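Local coordinates for cysteine protease-like VirA (Shigella flexneri, PDB 3EB8), which acts as a secreted virulence effector required for bacterial entry into epithelial cells and spread between them, its reported alpha-tubulin protease activity being disputed, at residues 46-58 with 68-82. Residues are numbered along the deposited sequence; the frame is centred on the assembly and turned at random.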
loop_
_atom_site.group_PDB
_atom_site.type_symbol
_atom_site.label_atom_id
_atom_site.label_comp_id
_atom_site.label_asym_id
_atom_site.label_seq_id
_atom_site.Cartn_x
_atom_site.Cartn_y
_atom_site.Cartn_z
ATOM N N ILE A 46 10.596 20.209 11.127
ATOM C CA ILE A 46 11.626 19.204 11.287
ATOM C C ILE A 46 11.924 18.625 9.910
ATOM O O ILE A 46 11.009 18.294 9.161
ATOM C CB ILE A 46 11.199 18.089 12.271
ATOM C CG1 ILE A 46 10.862 18.679 13.630
ATOM C CG2 ILE A 46 12.312 17.094 12.469
ATOM C CD1 ILE A 46 9.441 19.176 13.758
ATOM N N ARG A 47 13.202 18.535 9.570
ATOM C CA ARG A 47 13.596 17.951 8.308
ATOM C C ARG A 47 14.465 16.745 8.571
ATOM O O ARG A 47 15.389 16.796 9.389
ATOM C CB ARG A 47 14.356 18.964 7.461
ATOM C CG ARG A 47 13.701 20.317 7.386
ATOM C CD ARG A 47 12.323 20.241 6.754
ATOM N NE ARG A 47 11.763 21.580 6.601
ATOM C CZ ARG A 47 12.108 22.425 5.637
ATOM N NH1 ARG A 47 13.007 22.063 4.730
ATOM N NH2 ARG A 47 11.550 23.627 5.582
ATOM N N LEU A 48 14.173 15.653 7.881
ATOM C CA LEU A 48 14.967 14.446 8.006
ATOM C C LEU A 48 15.782 14.270 6.742
ATOM O O LEU A 48 15.224 14.182 5.650
ATOM C CB LEU A 48 14.060 13.247 8.200
ATOM C CG LEU A 48 13.002 13.465 9.277
ATOM C CD1 LEU A 48 12.071 12.255 9.381
ATOM C CD2 LEU A 48 13.662 13.758 10.601
ATOM N N CYS A 49 17.102 14.222 6.889
ATOM C CA CYS A 49 17.977 14.148 5.733
ATOM C C CYS A 49 18.875 12.927 5.779
ATOM O O CYS A 49 19.288 12.488 6.848
ATOM C CB CYS A 49 18.822 15.418 5.618
ATOM S SG CYS A 49 17.839 16.923 5.586
ATOM N N LEU A 50 19.161 12.389 4.599
ATOM C CA LEU A 50 20.118 11.314 4.435
ATOM C C LEU A 50 21.311 11.854 3.673
ATOM O O LEU A 50 21.155 12.564 2.679
ATOM C CB LEU A 50 19.482 10.159 3.668
ATOM C CG LEU A 50 18.717 9.192 4.564
ATOM C CD1 LEU A 50 17.657 8.444 3.793
ATOM C CD2 LEU A 50 19.687 8.221 5.215
ATOM N N ASN A 51 22.502 11.540 4.157
ATOM C CA ASN A 51 23.722 11.872 3.445
ATOM C C ASN A 51 24.658 10.680 3.544
ATOM O O ASN A 51 25.082 10.300 4.633
ATOM C CB ASN A 51 24.343 13.146 4.016
ATOM C CG ASN A 51 23.339 14.302 4.072
ATOM O OD1 ASN A 51 23.048 14.938 3.053
ATOM N ND2 ASN A 51 22.795 14.566 5.264
ATOM N N LYS A 52 24.945 10.067 2.401
ATOM C CA LYS A 52 25.738 8.848 2.378
ATOM C C LYS A 52 25.173 7.823 3.366
ATOM O O LYS A 52 25.900 7.213 4.142
ATOM C CB LYS A 52 27.209 9.162 2.669
ATOM C CG LYS A 52 27.872 10.008 1.587
ATOM C CD LYS A 52 29.360 9.726 1.485
ATOM C CE LYS A 52 29.886 10.073 0.099
ATOM N NZ LYS A 52 31.291 9.611 -0.107
ATOM N N GLY A 53 23.857 7.653 3.336
ATOM C CA GLY A 53 23.194 6.676 4.179
ATOM C C GLY A 53 23.085 7.042 5.652
ATOM O O GLY A 53 22.528 6.274 6.435
ATOM N N ILE A 54 23.622 8.199 6.037
ATOM C CA ILE A 54 23.500 8.674 7.415
ATOM C C ILE A 54 22.358 9.676 7.563
ATOM O O ILE A 54 22.272 10.657 6.811
ATOM C CB ILE A 54 24.786 9.353 7.906
ATOM C CG1 ILE A 54 25.984 8.407 7.771
ATOM C CG2 ILE A 54 24.620 9.808 9.338
ATOM C CD1 ILE A 54 27.327 9.088 8.014
ATOM N N CYS A 55 21.494 9.435 8.547
ATOM C CA CYS A 55 20.339 10.294 8.786
ATOM C C CYS A 55 20.621 11.397 9.804
ATOM O O CYS A 55 21.050 11.132 10.931
ATOM C CB CYS A 55 19.138 9.468 9.248
ATOM S SG CYS A 55 17.634 10.446 9.523
ATOM N N SER A 56 20.375 12.635 9.394
ATOM C CA SER A 56 20.466 13.773 10.298
ATOM C C SER A 56 19.088 14.406 10.442
ATOM O O SER A 56 18.264 14.358 9.523
ATOM C CB SER A 56 21.476 14.812 9.798
ATOM O OG SER A 56 22.752 14.229 9.625
ATOM N N VAL A 57 18.846 14.995 11.607
ATOM C CA VAL A 57 17.592 15.670 11.884
ATOM C C VAL A 57 17.829 17.158 12.064
ATOM O O VAL A 57 18.688 17.573 12.834
ATOM C CB VAL A 57 16.942 15.115 13.144
ATOM C CG1 VAL A 57 15.569 15.748 13.343
ATOM C CG2 VAL A 57 16.855 13.587 13.053
ATOM N N PHE A 58 17.062 17.961 11.339
ATOM C CA PHE A 58 17.186 19.403 11.436
ATOM C C PHE A 58 15.936 20.007 12.060
ATOM O O PHE A 58 14.806 19.726 11.644
ATOM C CB PHE A 58 17.431 20.007 10.062
ATOM C CG PHE A 58 18.771 19.672 9.490
ATOM C CD1 PHE A 58 18.995 18.450 8.878
ATOM C CD2 PHE A 58 19.812 20.584 9.560
ATOM C CE1 PHE A 58 20.227 18.139 8.349
ATOM C CE2 PHE A 58 21.050 20.285 9.031
ATOM C CZ PHE A 58 21.259 19.059 8.423
ATOM N N THR A 68 21.084 17.101 14.389
ATOM C CA THR A 68 21.617 15.963 15.106
ATOM C C THR A 68 21.827 14.826 14.133
ATOM O O THR A 68 20.983 14.565 13.273
ATOM C CB THR A 68 20.659 15.503 16.216
ATOM O OG1 THR A 68 20.639 16.484 17.263
ATOM C CG2 THR A 68 21.114 14.152 16.781
ATOM N N GLN A 69 22.956 14.152 14.263
ATOM C CA GLN A 69 23.244 13.019 13.410
ATOM C C GLN A 69 22.893 11.759 14.186
ATOM O O GLN A 69 23.355 11.572 15.311
ATOM C CB GLN A 69 24.722 13.034 13.009
ATOM C CG GLN A 69 25.060 12.214 11.781
ATOM C CD GLN A 69 26.546 12.199 11.497
ATOM O OE1 GLN A 69 26.975 12.234 10.341
ATOM N NE2 GLN A 69 27.344 12.159 12.557
ATOM N N LEU A 70 22.057 10.905 13.602
ATOM C CA LEU A 70 21.627 9.684 14.281
ATOM C C LEU A 70 22.590 8.531 14.032
ATOM O O LEU A 70 23.088 8.363 12.914
ATOM C CB LEU A 70 20.237 9.258 13.799
ATOM C CG LEU A 70 19.109 10.277 13.682
ATOM C CD1 LEU A 70 17.843 9.563 13.262
ATOM C CD2 LEU A 70 18.872 11.026 14.978
ATOM N N SER A 71 22.835 7.725 15.065
ATOM C CA SER A 71 23.545 6.454 14.881
ATOM C C SER A 71 22.626 5.511 14.119
ATOM O O SER A 71 21.426 5.775 14.005
ATOM C CB SER A 71 23.886 5.825 16.226
ATOM O OG SER A 71 22.694 5.431 16.891
ATOM N N SER A 72 23.170 4.405 13.618
ATOM C CA SER A 72 22.358 3.482 12.825
ATOM C C SER A 72 21.173 2.975 13.651
ATOM O O SER A 72 20.092 2.713 13.112
ATOM C CB SER A 72 23.187 2.306 12.309
ATOM O OG SER A 72 22.886 1.127 13.033
ATOM N N LYS A 73 21.376 2.852 14.961
ATOM C CA LYS A 73 20.321 2.373 15.846
ATOM C C LYS A 73 19.197 3.395 15.968
ATOM O O LYS A 73 18.016 3.076 15.788
ATOM C CB LYS A 73 20.891 2.060 17.229
ATOM C CG LYS A 73 19.846 1.786 18.296
ATOM C CD LYS A 73 20.506 1.295 19.586
ATOM C CE LYS A 73 19.491 1.145 20.717
ATOM N NZ LYS A 73 20.128 0.763 22.012
ATOM N N GLU A 74 19.570 4.629 16.282
ATOM C CA GLU A 74 18.582 5.685 16.485
ATOM C C GLU A 74 17.789 5.935 15.207
ATOM O O GLU A 74 16.635 6.355 15.238
ATOM C CB GLU A 74 19.292 6.958 16.946
ATOM C CG GLU A 74 20.394 6.677 17.967
ATOM C CD GLU A 74 21.203 7.906 18.330
ATOM O OE1 GLU A 74 21.720 7.949 19.471
ATOM O OE2 GLU A 74 21.316 8.828 17.487
ATOM N N TYR A 75 18.420 5.669 14.077
ATOM C CA TYR A 75 17.812 5.914 12.787
ATOM C C TYR A 75 16.814 4.814 12.461
ATOM O O TYR A 75 15.780 5.057 11.838
ATOM C CB TYR A 75 18.897 5.991 11.706
ATOM C CG TYR A 75 18.368 6.014 10.285
ATOM C CD1 TYR A 75 17.326 6.853 9.920
ATOM C CD2 TYR A 75 18.929 5.205 9.302
ATOM C CE1 TYR A 75 16.850 6.874 8.629
ATOM C CE2 TYR A 75 18.463 5.229 8.001
ATOM C CZ TYR A 75 17.426 6.059 7.678
ATOM O OH TYR A 75 16.962 6.073 6.390
ATOM N N ASN A 76 17.126 3.592 12.873
ATOM C CA ASN A 76 16.218 2.479 12.622
ATOM C C ASN A 76 15.026 2.587 13.557
ATOM O O ASN A 76 13.902 2.230 13.204
ATOM C CB ASN A 76 16.942 1.132 12.757
ATOM C CG ASN A 76 17.796 0.811 11.543
ATOM O OD1 ASN A 76 17.290 0.666 10.425
ATOM N ND2 ASN A 76 19.103 0.703 11.757
ATOM N N ASN A 77 15.278 3.118 14.742
ATOM C CA ASN A 77 14.204 3.439 15.660
ATOM C C ASN A 77 13.275 4.481 15.018
ATOM O O ASN A 77 12.043 4.365 15.053
ATOM C CB ASN A 77 14.803 3.978 16.959
ATOM C CG ASN A 77 13.801 4.026 18.087
ATOM O OD1 ASN A 77 13.207 5.074 18.366
ATOM N ND2 ASN A 77 13.599 2.887 18.744
ATOM N N LEU A 78 13.878 5.503 14.416
ATOM C CA LEU A 78 13.120 6.548 13.729
ATOM C C LEU A 78 12.296 5.959 12.599
ATOM O O LEU A 78 11.134 6.286 12.439
ATOM C CB LEU A 78 14.056 7.631 13.189
ATOM C CG LEU A 78 13.419 8.821 12.470
ATOM C CD1 LEU A 78 14.341 10.029 12.494
ATOM C CD2 LEU A 78 13.086 8.474 11.051
ATOM N N LEU A 79 12.897 5.083 11.811
ATOM C CA LEU A 79 12.179 4.469 10.704
ATOM C C LEU A 79 10.923 3.712 11.140
ATOM O O LEU A 79 9.906 3.725 10.444
ATOM C CB LEU A 79 13.102 3.536 9.928
ATOM C CG LEU A 79 14.146 4.252 9.078
ATOM C CD1 LEU A 79 14.993 3.255 8.298
ATOM C CD2 LEU A 79 13.464 5.250 8.158
ATOM N N SER A 80 11.000 3.041 12.285
ATOM C CA SER A 80 9.879 2.239 12.742
ATOM C C SER A 80 8.727 3.114 13.231
ATOM O O SER A 80 7.590 2.664 13.293
ATOM C CB SER A 80 10.313 1.240 13.826
ATOM O OG SER A 80 10.665 1.904 15.026
ATOM N N SER A 81 9.006 4.371 13.539
ATOM C CA SER A 81 7.957 5.245 14.039
ATOM C C SER A 81 7.357 6.170 12.974
ATOM O O SER A 81 6.402 6.903 13.256
ATOM C CB SER A 81 8.474 6.056 15.229
ATOM O OG SER A 81 9.401 7.028 14.792
ATOM N N LEU A 82 7.921 6.160 11.766
ATOM C CA LEU A 82 7.354 6.940 10.659
ATOM C C LEU A 82 5.980 6.388 10.233
ATOM O O LEU A 82 5.688 5.214 10.408
ATOM C CB LEU A 82 8.309 6.971 9.455
ATOM C CG LEU A 82 9.634 7.734 9.605
ATOM C CD1 LEU A 82 10.476 7.568 8.371
ATOM C CD2 LEU A 82 9.399 9.205 9.888
#
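Val57 and Thr68 form a hydrogen-bonded antiparallel pair, with Val57 N 2.7 Å from Thr68 O and the reverse bond running from Thr68 N to Val57 O; beyond the non-hydrogen-bonded pair Ser56-Gln69, Leu70 N reaches Cys55 O at 2.9 Å. After Leu70 the chain turns into helix 72-81, whose axis passes 8.7 Å from that of strand 54-58 at 71°. On the sheet face that carries Val57, Cys55 meets Tyr75. Cys55 CB lies over one face of the Tyr75 ring, 3.7 Å from its centroid and offset toward the rim, a CH-pi contact. With SG anti to the backbone N (chi1 -178°), the sulfur comes obliquely beside the same ring, near CD1 and CE1, as a Cys sulfur-aromatic contact. Leu79 CD1 packs on the opposite face, so the ring is held between strand and helix. Leu50 crosses the tyrosine at about a right angle, its CD1 3.6 Å from Tyr75 OH. This is a worked example of a beta hairpin, strands 54-61 and 66-69, followed by a helix that folds back over one face of its own sheet; strand 66-69 is an edge strand of a five-stranded antiparallel sheet, and strand 44-51 joins 54-61 through a type I' turn at Asn51-Ile54. Leucines before, on and after the helix continue the contact: Val57 CG2 touches Leu70 CD2 at 3.8 Å and also approaches Leu78 CD1, while Leu48 CD1 lies 4.1 Å from Leu82 CD2, the two leucines sliding past each other in opposite directions. Met20 of helix 12-21 and Phe36 of strand 35-41 extend this apolar layer, touching Leu82 and Leu48 respectively. On the other sheet face, Gln69 CG passes Ser56 OG, and the extended chain of Gln69 runs against Ile54, whose CG2 is 3.5 Å from Gln69 CG.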